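Local coordinates for minor structural protein 5 (Lactococcus phage Tuc2009, PDB 5E7T) that is a minor structural component of the phage, probably part of the host-adhesion device at the tail tip, with a domain of the galactose-binding-like clan that may bind carbohydrate, at residues B[229-237]-B[260-271]; B[4-15]-B[204-215]. All blocks are in the same frame, centred on the assembly; numbering follows the deposited sequence.

Contact 1: B[229-237]-B[260-271]; sequences MKYRVYLDG and NVQVSQINGNVE
E271 OE2 is gripped from two sides: Y234 OH donates to it at 2.7 Å across the contact, onto the syn lone pair, while S264 OG of its own segment donates from the anti side at 2.6 Å. The carboxylate reaches the phenol because E271 runs out fully extended, with CG anti to the backbone N (chi1 -176°), and its plane is turned only 25° from that of the Y234 ring. S264 OG also lies at the edge of that ring, in its plane. The other oxygen, E271 OE1, accepts from T200 and makes a long salt bridge with R232 NE at 3.7 Å; the guanidinium stands almost perpendicular to the carboxylate (85°), with I266 CD1 over one of its faces, 3.5 Å from R232 NH2. Underneath runs regular antiparallel pairing of 231-235 with 260-265, where R232 and Y234 exchange backbone bonds with S264 and Q262. Next to the Y231-Q265 pair, I266 N donates to K230 O at 2.8 Å; at the other end D236 N binds N260 O, also 2.8 Å, and D236 OD1 turns back to accept N260 N at 3.1 Å. On the face opposite R232 and Y234, V233 CG1 meets V261 CG2 at 3.9 Å, and Y231 CB packs on V263. These are the two middle strands of a four-stranded antiparallel sheet: 238-243 flanks 231-235, with a classic bulge where K230 and Y231 both face S243, 278-281 flanks 258-265, and F248 and L250 of strand 247-250 cover V233.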
loop_
_atom_site.group_PDB
_atom_site.type_symbol
_atom_site.label_atom_id
_atom_site.label_comp_id
_atom_site.label_asym_id
_atom_site.label_seq_id
_atom_site.Cartn_x
_atom_site.Cartn_y
_atom_site.Cartn_z
ATOM N N MET B 229 3.611 -6.977 -59.401
ATOM C CA MET B 229 3.832 -8.061 -58.453
ATOM C C MET B 229 2.728 -8.139 -57.418
ATOM O O MET B 229 2.312 -7.106 -56.879
ATOM C CB MET B 229 5.189 -7.973 -57.772
ATOM C CG MET B 229 6.334 -7.800 -58.708
ATOM S SD MET B 229 7.903 -8.282 -57.963
ATOM C CE MET B 229 7.887 -7.247 -56.395
ATOM N N LYS B 230 2.259 -9.371 -57.161
ATOM C CA LYS B 230 1.226 -9.731 -56.190
ATOM C C LYS B 230 1.878 -10.397 -54.960
ATOM O O LYS B 230 1.199 -10.556 -53.943
ATOM C CB LYS B 230 0.195 -10.682 -56.854
ATOM C CG LYS B 230 -1.162 -10.830 -56.143
ATOM C CD LYS B 230 -2.031 -11.952 -56.784
ATOM C CE LYS B 230 -3.286 -12.304 -55.995
ATOM N NZ LYS B 230 -4.007 -13.487 -56.554
ATOM N N TYR B 231 3.183 -10.793 -55.032
ATOM C CA TYR B 231 3.871 -11.441 -53.896
ATOM C C TYR B 231 5.313 -10.974 -53.689
ATOM O O TYR B 231 5.967 -10.581 -54.643
ATOM C CB TYR B 231 3.815 -12.988 -53.985
ATOM C CG TYR B 231 2.426 -13.545 -54.203
ATOM C CD1 TYR B 231 1.562 -13.762 -53.132
ATOM C CD2 TYR B 231 1.950 -13.794 -55.486
ATOM C CE1 TYR B 231 0.267 -14.233 -53.334
ATOM C CE2 TYR B 231 0.650 -14.240 -55.700
ATOM C CZ TYR B 231 -0.193 -14.456 -54.622
ATOM O OH TYR B 231 -1.476 -14.903 -54.847
ATOM N N ARG B 232 5.804 -11.022 -52.431
ATOM C CA ARG B 232 7.172 -10.630 -52.073
ATOM C C ARG B 232 7.824 -11.786 -51.377
ATOM O O ARG B 232 7.274 -12.292 -50.401
ATOM C CB ARG B 232 7.213 -9.369 -51.195
ATOM C CG ARG B 232 8.407 -8.523 -51.553
ATOM C CD ARG B 232 8.758 -7.402 -50.595
ATOM N NE ARG B 232 7.794 -6.292 -50.482
ATOM C CZ ARG B 232 7.372 -5.504 -51.468
ATOM N NH1 ARG B 232 7.701 -5.765 -52.728
ATOM N NH2 ARG B 232 6.567 -4.489 -51.210
ATOM N N VAL B 233 8.974 -12.235 -51.908
ATOM C CA VAL B 233 9.721 -13.389 -51.416
ATOM C C VAL B 233 10.903 -12.939 -50.599
ATOM O O VAL B 233 11.735 -12.183 -51.084
ATOM C CB VAL B 233 10.083 -14.346 -52.568
ATOM C CG1 VAL B 233 11.002 -15.471 -52.098
ATOM C CG2 VAL B 233 8.815 -14.908 -53.216
ATOM N N TYR B 234 10.928 -13.370 -49.328
ATOM C CA TYR B 234 11.929 -13.071 -48.292
ATOM C C TYR B 234 12.784 -14.308 -48.038
ATOM O O TYR B 234 12.275 -15.334 -47.576
ATOM C CB TYR B 234 11.218 -12.688 -46.968
ATOM C CG TYR B 234 10.517 -11.348 -46.999
ATOM C CD1 TYR B 234 9.237 -11.218 -47.532
ATOM C CD2 TYR B 234 11.126 -10.211 -46.485
ATOM C CE1 TYR B 234 8.586 -9.982 -47.564
ATOM C CE2 TYR B 234 10.484 -8.974 -46.505
ATOM C CZ TYR B 234 9.219 -8.859 -47.056
ATOM O OH TYR B 234 8.616 -7.617 -47.098
ATOM N N LEU B 235 14.076 -14.214 -48.349
ATOM C CA LEU B 235 15.003 -15.304 -48.093
ATOM C C LEU B 235 15.815 -14.828 -46.920
ATOM O O LEU B 235 16.442 -13.773 -47.003
ATOM C CB LEU B 235 15.887 -15.596 -49.311
ATOM C CG LEU B 235 16.953 -16.680 -49.140
ATOM C CD1 LEU B 235 16.382 -18.089 -49.326
ATOM C CD2 LEU B 235 18.104 -16.425 -50.073
ATOM N N ASP B 236 15.708 -15.553 -45.786
ATOM C CA ASP B 236 16.383 -15.294 -44.517
ATOM C C ASP B 236 16.107 -13.904 -43.972
ATOM O O ASP B 236 17.022 -13.231 -43.516
ATOM C CB ASP B 236 17.890 -15.582 -44.644
ATOM C CG ASP B 236 18.207 -17.060 -44.775
ATOM O OD1 ASP B 236 17.572 -17.871 -44.042
ATOM O OD2 ASP B 236 19.146 -17.407 -45.562
ATOM N N GLY B 237 14.858 -13.477 -44.047
ATOM C CA GLY B 237 14.444 -12.168 -43.567
ATOM C C GLY B 237 14.559 -11.005 -44.536
ATOM O O GLY B 237 13.904 -9.989 -44.307
ATOM N N ASN B 260 15.921 -20.254 -45.132
ATOM C CA ASN B 260 14.526 -20.066 -44.732
ATOM C C ASN B 260 13.893 -19.078 -45.682
ATOM O O ASN B 260 14.469 -18.035 -45.984
ATOM C CB ASN B 260 14.357 -19.501 -43.356
ATOM C CG ASN B 260 14.875 -20.297 -42.235
ATOM O OD1 ASN B 260 14.284 -21.309 -41.833
ATOM N ND2 ASN B 260 15.849 -19.692 -41.571
ATOM N N VAL B 261 12.687 -19.383 -46.107
ATOM C CA VAL B 261 11.917 -18.568 -47.029
ATOM C C VAL B 261 10.511 -18.420 -46.474
ATOM O O VAL B 261 9.950 -19.344 -45.874
ATOM C CB VAL B 261 11.975 -19.090 -48.512
ATOM C CG1 VAL B 261 11.667 -20.573 -48.604
ATOM C CG2 VAL B 261 11.084 -18.292 -49.467
ATOM N N GLN B 262 9.993 -17.215 -46.613
ATOM C CA GLN B 262 8.649 -16.820 -46.236
ATOM C C GLN B 262 8.199 -15.836 -47.324
ATOM O O GLN B 262 9.052 -15.177 -47.932
ATOM C CB GLN B 262 8.589 -16.255 -44.803
ATOM C CG GLN B 262 9.640 -15.213 -44.483
ATOM C CD GLN B 262 9.666 -14.758 -43.055
ATOM O OE1 GLN B 262 8.875 -15.206 -42.202
ATOM N NE2 GLN B 262 10.563 -13.809 -42.776
ATOM N N VAL B 263 6.887 -15.840 -47.654
ATOM C CA VAL B 263 6.301 -14.994 -48.706
ATOM C C VAL B 263 5.204 -14.134 -48.097
ATOM O O VAL B 263 4.532 -14.568 -47.163
ATOM C CB VAL B 263 5.734 -15.846 -49.883
ATOM C CG1 VAL B 263 5.201 -14.973 -51.024
ATOM C CG2 VAL B 263 6.755 -16.866 -50.394
ATOM N N SER B 264 5.017 -12.924 -48.636
ATOM C CA SER B 264 3.921 -12.034 -48.262
ATOM C C SER B 264 3.133 -11.683 -49.544
ATOM O O SER B 264 3.630 -11.938 -50.648
ATOM C CB SER B 264 4.456 -10.783 -47.587
ATOM O OG SER B 264 4.975 -9.902 -48.560
ATOM N N GLN B 265 1.913 -11.135 -49.406
ATOM C CA GLN B 265 1.090 -10.728 -50.545
ATOM C C GLN B 265 1.052 -9.213 -50.603
ATOM O O GLN B 265 0.898 -8.552 -49.567
ATOM C CB GLN B 265 -0.340 -11.277 -50.432
ATOM C CG GLN B 265 -1.213 -10.981 -51.650
ATOM C CD GLN B 265 -2.696 -11.137 -51.427
ATOM O OE1 GLN B 265 -3.149 -11.966 -50.638
ATOM N NE2 GLN B 265 -3.490 -10.372 -52.171
ATOM N N ILE B 266 1.161 -8.673 -51.824
ATOM C CA ILE B 266 1.101 -7.239 -52.106
ATOM C C ILE B 266 -0.215 -6.913 -52.808
ATOM O O ILE B 266 -0.689 -7.673 -53.663
ATOM C CB ILE B 266 2.333 -6.788 -52.920
ATOM C CG1 ILE B 266 3.658 -7.273 -52.276
ATOM C CG2 ILE B 266 2.334 -5.272 -53.205
ATOM C CD1 ILE B 266 3.983 -6.805 -50.871
ATOM N N ASN B 267 -0.815 -5.787 -52.417
ATOM C CA ASN B 267 -2.095 -5.331 -52.948
ATOM C C ASN B 267 -2.095 -3.794 -52.932
ATOM O O ASN B 267 -2.825 -3.175 -52.151
ATOM C CB ASN B 267 -3.206 -5.929 -52.081
ATOM C CG ASN B 267 -4.601 -5.822 -52.613
ATOM O OD1 ASN B 267 -5.204 -6.820 -53.010
ATOM N ND2 ASN B 267 -5.198 -4.645 -52.477
ATOM N N GLY B 268 -1.221 -3.212 -53.755
ATOM C CA GLY B 268 -1.036 -1.773 -53.885
ATOM C C GLY B 268 -0.606 -1.078 -52.608
ATOM O O GLY B 268 -1.412 -0.397 -51.963
ATOM N N ASN B 269 0.665 -1.253 -52.227
ATOM C CA ASN B 269 1.279 -0.690 -51.003
ATOM C C ASN B 269 0.628 -1.193 -49.682
ATOM O O ASN B 269 0.989 -0.708 -48.606
ATOM C CB ASN B 269 1.399 0.847 -51.026
ATOM C CG ASN B 269 2.651 1.372 -51.722
ATOM O OD1 ASN B 269 3.416 0.633 -52.373
ATOM N ND2 ASN B 269 2.866 2.680 -51.626
ATOM N N VAL B 270 -0.251 -2.223 -49.771
ATOM C CA VAL B 270 -0.787 -2.938 -48.619
ATOM C C VAL B 270 -0.162 -4.344 -48.671
ATOM O O VAL B 270 -0.453 -5.135 -49.573
ATOM C CB VAL B 270 -2.329 -2.950 -48.488
ATOM C CG1 VAL B 270 -2.765 -3.804 -47.300
ATOM C CG2 VAL B 270 -2.870 -1.533 -48.338
ATOM N N GLU B 271 0.766 -4.602 -47.761
ATOM C CA GLU B 271 1.473 -5.867 -47.681
ATOM C C GLU B 271 0.901 -6.684 -46.540
ATOM O O GLU B 271 0.703 -6.164 -45.435
ATOM C CB GLU B 271 2.974 -5.613 -47.461
ATOM C CG GLU B 271 3.816 -6.875 -47.448
ATOM C CD GLU B 271 5.328 -6.749 -47.398
ATOM O OE1 GLU B 271 5.871 -5.617 -47.398
ATOM O OE2 GLU B 271 5.974 -7.818 -47.327
HETATM O O HOH W 1 12.888 -15.216 -44.892
#

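Contact 2: B[4-15]-B[204-215]; sequences KNYLHTAYANSA and PKFVGTYVDTNP
Backbone bonds join H8, A10 and A12 to Y210, G208 and F206 as hydrogen-bonded antiparallel pairs, each pair exchanging two bonds. H8 N reaches Y210 O at 2.8 Å and G208 N reaches A10 O at 2.7 Å. At A12 the pattern widens into a classic beta bulge: A12 O takes the F206 N-H at 2.9 Å and a weak second bond from K205 N, so two consecutive residues face one. H8 NE2 adds a weak bond to P215 O at 3.5 Å. Aromatic rings carry much of the side-chain contact. H8 CB sits over the face of the Y210 ring in a CH-pi contact, and the two rings lie obliquely, planes 34° apart. Y210 is brought there by its chi1 of 87°, which tucks CG between the backbone N and the carbonyl carbon, and its hydroxyl is held by S218. P215 CA stands almost squarely over the Y6 ring, 3.6 Å from its centroid. Past A12 the chain turns aside and lays the S14-A15 peptide across one face of the F206 ring, with A15 N over the centre. On the face of T9, Y11 and V207 the contacts are apolar: T9 CG2 touches V207 CG2 at 3.6 Å, V207 CG2 also meets Y11 CE2, and Y11 CB rests on P204 CB at 3.7 Å. Strand 206-210 is the middle of a three-stranded antiparallel sheet, between 8-12 and 225-228; W226 of the latter touches A10 and A12, while F248 of strand 247-250 packs on Y11.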
loop_
_atom_site.group_PDB
_atom_site.type_symbol
_atom_site.label_atom_id
_atom_site.label_comp_id
_atom_site.label_asym_id
_atom_site.label_seq_id
_atom_site.Cartn_x
_atom_site.Cartn_y
_atom_site.Cartn_z
ATOM N N LYS B 4 20.032 -25.325 -73.917
ATOM C CA LYS B 4 19.882 -24.751 -72.571
ATOM C C LYS B 4 19.186 -23.385 -72.571
ATOM O O LYS B 4 19.639 -22.418 -73.203
ATOM C CB LYS B 4 21.188 -24.720 -71.749
ATOM C CG LYS B 4 22.466 -24.312 -72.476
ATOM C CD LYS B 4 23.665 -24.704 -71.612
ATOM C CE LYS B 4 25.009 -24.476 -72.253
ATOM N NZ LYS B 4 26.114 -24.768 -71.301
ATOM N N ASN B 5 18.057 -23.353 -71.835
ATOM C CA ASN B 5 17.133 -22.238 -71.641
ATOM C C ASN B 5 17.372 -21.529 -70.320
ATOM O O ASN B 5 17.495 -22.185 -69.280
ATOM C CB ASN B 5 15.674 -22.728 -71.721
ATOM C CG ASN B 5 15.350 -24.075 -71.090
ATOM O OD1 ASN B 5 16.133 -24.671 -70.337
ATOM N ND2 ASN B 5 14.159 -24.579 -71.377
ATOM N N TYR B 6 17.408 -20.183 -70.363
ATOM C CA TYR B 6 17.650 -19.320 -69.197
ATOM C C TYR B 6 16.492 -18.348 -68.937
ATOM O O TYR B 6 16.073 -17.641 -69.861
ATOM C CB TYR B 6 18.969 -18.532 -69.364
ATOM C CG TYR B 6 20.184 -19.407 -69.581
ATOM C CD1 TYR B 6 20.561 -19.807 -70.860
ATOM C CD2 TYR B 6 20.960 -19.833 -68.506
ATOM C CE1 TYR B 6 21.669 -20.626 -71.065
ATOM C CE2 TYR B 6 22.075 -20.647 -68.699
ATOM C CZ TYR B 6 22.423 -21.043 -69.980
ATOM O OH TYR B 6 23.523 -21.838 -70.186
ATOM N N LEU B 7 15.978 -18.318 -67.680
ATOM C CA LEU B 7 14.910 -17.401 -67.283
ATOM C C LEU B 7 15.537 -16.105 -66.809
ATOM O O LEU B 7 16.345 -16.122 -65.874
ATOM C CB LEU B 7 14.000 -17.988 -66.198
ATOM C CG LEU B 7 13.103 -16.962 -65.483
ATOM C CD1 LEU B 7 11.748 -16.829 -66.156
ATOM C CD2 LEU B 7 12.984 -17.269 -63.996
ATOM N N HIS B 8 15.166 -14.985 -67.457
ATOM C CA HIS B 8 15.680 -13.664 -67.123
ATOM C C HIS B 8 14.643 -12.843 -66.403
ATOM O O HIS B 8 13.550 -12.636 -66.930
ATOM C CB HIS B 8 16.221 -12.942 -68.358
ATOM C CG HIS B 8 17.322 -13.692 -69.033
ATOM N ND1 HIS B 8 17.113 -14.348 -70.231
ATOM C CD2 HIS B 8 18.583 -13.940 -68.614
ATOM C CE1 HIS B 8 18.257 -14.942 -70.518
ATOM N NE2 HIS B 8 19.176 -14.713 -69.580
ATOM N N THR B 9 14.987 -12.398 -65.177
ATOM C CA THR B 9 14.121 -11.613 -64.304
ATOM C C THR B 9 14.683 -10.209 -64.057
ATOM O O THR B 9 15.891 -10.050 -63.866
ATOM C CB THR B 9 13.828 -12.387 -63.027
ATOM O OG1 THR B 9 13.792 -13.793 -63.310
ATOM C CG2 THR B 9 12.528 -11.963 -62.391
ATOM N N ALA B 10 13.800 -9.191 -64.124
ATOM C CA ALA B 10 14.114 -7.769 -63.933
ATOM C C ALA B 10 12.964 -7.052 -63.231
ATOM O O ALA B 10 11.824 -7.486 -63.325
ATOM C CB ALA B 10 14.428 -7.099 -65.260
ATOM N N TYR B 11 13.266 -5.965 -62.510
ATOM C CA TYR B 11 12.295 -5.228 -61.703
ATOM C C TYR B 11 12.181 -3.753 -62.116
ATOM O O TYR B 11 13.133 -3.193 -62.667
ATOM C CB TYR B 11 12.653 -5.392 -60.208
ATOM C CG TYR B 11 12.660 -6.842 -59.757
ATOM C CD1 TYR B 11 13.787 -7.641 -59.923
ATOM C CD2 TYR B 11 11.523 -7.427 -59.203
ATOM C CE1 TYR B 11 13.773 -8.995 -59.586
ATOM C CE2 TYR B 11 11.505 -8.775 -58.839
ATOM C CZ TYR B 11 12.631 -9.559 -59.045
ATOM O OH TYR B 11 12.630 -10.888 -58.698
ATOM N N ALA B 12 10.999 -3.137 -61.881
ATOM C CA ALA B 12 10.693 -1.737 -62.218
ATOM C C ALA B 12 9.591 -1.165 -61.337
ATOM O O ALA B 12 8.973 -1.901 -60.566
ATOM C CB ALA B 12 10.284 -1.629 -63.676
ATOM N N ASN B 13 9.337 0.149 -61.460
ATOM C CA ASN B 13 8.311 0.855 -60.694
ATOM C C ASN B 13 7.190 1.420 -61.570
ATOM O O ASN B 13 6.316 2.122 -61.059
ATOM C CB ASN B 13 8.933 1.920 -59.793
ATOM C CG ASN B 13 9.496 1.326 -58.514
ATOM O OD1 ASN B 13 8.754 0.867 -57.625
ATOM N ND2 ASN B 13 10.823 1.316 -58.392
ATOM N N SER B 14 7.183 1.058 -62.869
ATOM C CA SER B 14 6.169 1.459 -63.841
ATOM C C SER B 14 5.733 0.243 -64.633
ATOM O O SER B 14 6.569 -0.623 -64.901
ATOM C CB SER B 14 6.709 2.524 -64.790
ATOM O OG SER B 14 7.672 2.030 -65.708
ATOM N N ALA B 15 4.439 0.189 -65.036
ATOM C CA ALA B 15 3.882 -0.932 -65.787
ATOM C C ALA B 15 4.597 -1.202 -67.123
ATOM O O ALA B 15 4.683 -2.360 -67.531
ATOM C CB ALA B 15 2.396 -0.743 -65.987
ATOM N N PRO B 204 10.531 -2.453 -55.431
ATOM C CA PRO B 204 9.978 -2.527 -56.793
ATOM C C PRO B 204 8.551 -3.062 -56.810
ATOM O O PRO B 204 8.245 -3.985 -56.042
ATOM C CB PRO B 204 10.918 -3.505 -57.494
ATOM C CG PRO B 204 12.197 -3.387 -56.776
ATOM C CD PRO B 204 11.826 -3.171 -55.354
ATOM N N LYS B 205 7.687 -2.457 -57.667
ATOM C CA LYS B 205 6.262 -2.782 -57.829
ATOM C C LYS B 205 5.953 -3.756 -58.965
ATOM O O LYS B 205 4.949 -4.483 -58.886
ATOM C CB LYS B 205 5.423 -1.500 -57.997
ATOM C CG LYS B 205 5.034 -0.871 -56.667
ATOM C CD LYS B 205 4.747 0.626 -56.767
ATOM C CE LYS B 205 4.865 1.321 -55.420
ATOM N NZ LYS B 205 6.274 1.668 -55.092
ATOM N N PHE B 206 6.804 -3.759 -60.022
ATOM C CA PHE B 206 6.643 -4.581 -61.231
ATOM C C PHE B 206 7.809 -5.539 -61.496
ATOM O O PHE B 206 8.961 -5.197 -61.241
ATOM C CB PHE B 206 6.369 -3.694 -62.466
ATOM C CG PHE B 206 5.198 -2.754 -62.289
ATOM C CD1 PHE B 206 5.360 -1.520 -61.664
ATOM C CD2 PHE B 206 3.923 -3.118 -62.707
ATOM C CE1 PHE B 206 4.265 -0.675 -61.448
ATOM C CE2 PHE B 206 2.830 -2.270 -62.495
ATOM C CZ PHE B 206 3.007 -1.056 -61.866
ATOM N N VAL B 207 7.494 -6.737 -62.017
ATOM C CA VAL B 207 8.465 -7.760 -62.403
ATOM C C VAL B 207 8.396 -8.025 -63.922
ATOM O O VAL B 207 7.313 -8.089 -64.506
ATOM C CB VAL B 207 8.367 -9.044 -61.542
ATOM C CG1 VAL B 207 7.067 -9.794 -61.774
ATOM C CG2 VAL B 207 9.566 -9.954 -61.753
ATOM N N GLY B 208 9.558 -8.142 -64.536
ATOM C CA GLY B 208 9.706 -8.400 -65.957
ATOM C C GLY B 208 10.419 -9.706 -66.208
ATOM O O GLY B 208 11.429 -9.990 -65.562
ATOM N N THR B 209 9.881 -10.518 -67.131
ATOM C CA THR B 209 10.455 -11.813 -67.483
ATOM C C THR B 209 10.462 -12.099 -68.964
ATOM O O THR B 209 9.584 -11.657 -69.705
ATOM C CB THR B 209 9.801 -12.967 -66.725
ATOM O OG1 THR B 209 8.418 -12.687 -66.532
ATOM C CG2 THR B 209 10.479 -13.251 -65.405
ATOM N N TYR B 210 11.495 -12.841 -69.376
ATOM C CA TYR B 210 11.747 -13.367 -70.714
ATOM C C TYR B 210 12.641 -14.608 -70.571
ATOM O O TYR B 210 13.312 -14.760 -69.542
ATOM C CB TYR B 210 12.247 -12.296 -71.708
ATOM C CG TYR B 210 13.735 -12.050 -71.747
ATOM C CD1 TYR B 210 14.566 -12.812 -72.559
ATOM C CD2 TYR B 210 14.298 -10.976 -71.073
ATOM C CE1 TYR B 210 15.931 -12.555 -72.644
ATOM C CE2 TYR B 210 15.665 -10.713 -71.141
ATOM C CZ TYR B 210 16.481 -11.508 -71.927
ATOM O OH TYR B 210 17.834 -11.268 -72.007
ATOM N N VAL B 211 12.599 -15.520 -71.561
ATOM C CA VAL B 211 13.296 -16.811 -71.491
ATOM C C VAL B 211 14.152 -17.179 -72.715
ATOM O O VAL B 211 14.255 -16.415 -73.679
ATOM C CB VAL B 211 12.274 -17.956 -71.202
ATOM C CG1 VAL B 211 11.872 -17.998 -69.740
ATOM C CG2 VAL B 211 11.042 -17.855 -72.100
ATOM N N ASP B 212 14.783 -18.382 -72.616
ATOM C CA ASP B 212 15.552 -19.172 -73.590
ATOM C C ASP B 212 16.812 -18.536 -74.209
ATOM O O ASP B 212 17.562 -19.262 -74.889
ATOM C CB ASP B 212 14.629 -19.640 -74.752
ATOM C CG ASP B 212 14.015 -21.026 -74.612
ATOM O OD1 ASP B 212 14.778 -22.000 -74.438
ATOM O OD2 ASP B 212 12.782 -21.149 -74.798
ATOM N N THR B 213 17.051 -17.217 -74.021
ATOM C CA THR B 213 18.206 -16.590 -74.679
ATOM C C THR B 213 19.540 -17.028 -74.016
ATOM O O THR B 213 19.583 -18.048 -73.315
ATOM C CB THR B 213 18.048 -15.053 -74.837
ATOM O OG1 THR B 213 18.294 -14.393 -73.602
ATOM C CG2 THR B 213 16.703 -14.638 -75.444
ATOM N N ASN B 214 20.629 -16.282 -74.293
ATOM C CA ASN B 214 21.968 -16.523 -73.752
ATOM C C ASN B 214 21.946 -16.526 -72.197
ATOM O O ASN B 214 20.936 -16.106 -71.625
ATOM C CB ASN B 214 22.956 -15.477 -74.312
ATOM C CG ASN B 214 22.608 -14.024 -74.069
ATOM O OD1 ASN B 214 21.488 -13.661 -73.685
ATOM N ND2 ASN B 214 23.548 -13.148 -74.370
ATOM N N PRO B 215 22.993 -17.005 -71.473
ATOM C CA PRO B 215 22.915 -16.993 -69.997
ATOM C C PRO B 215 22.838 -15.594 -69.378
ATOM O O PRO B 215 22.290 -15.468 -68.290
ATOM C CB PRO B 215 24.177 -17.745 -69.554
ATOM C CG PRO B 215 24.699 -18.420 -70.787
ATOM C CD PRO B 215 24.282 -17.563 -71.930
#

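The centres of contacts 1 and 2 lie about 18 Å apart, yet the two touch directly. M229 N, just before strand 231-235, sits 2.9 Å from K205 O, a probable hydrogen bond, and M229 CE comes within 3.3 Å of P204 O; N269 OD1, in the turn after strand 258-265, packs 3.4 Å from K205 CE. Strand 225-228 pairs with 206-210 beside contact 2 before the chain passes M229 and enters contact 1. F248 bridges both as well, meeting Y11 and V233. No other protein chain of the assembly touches segments 4-15 and 204-215, whereas contact 1 meets two chains of minor structural protein 4.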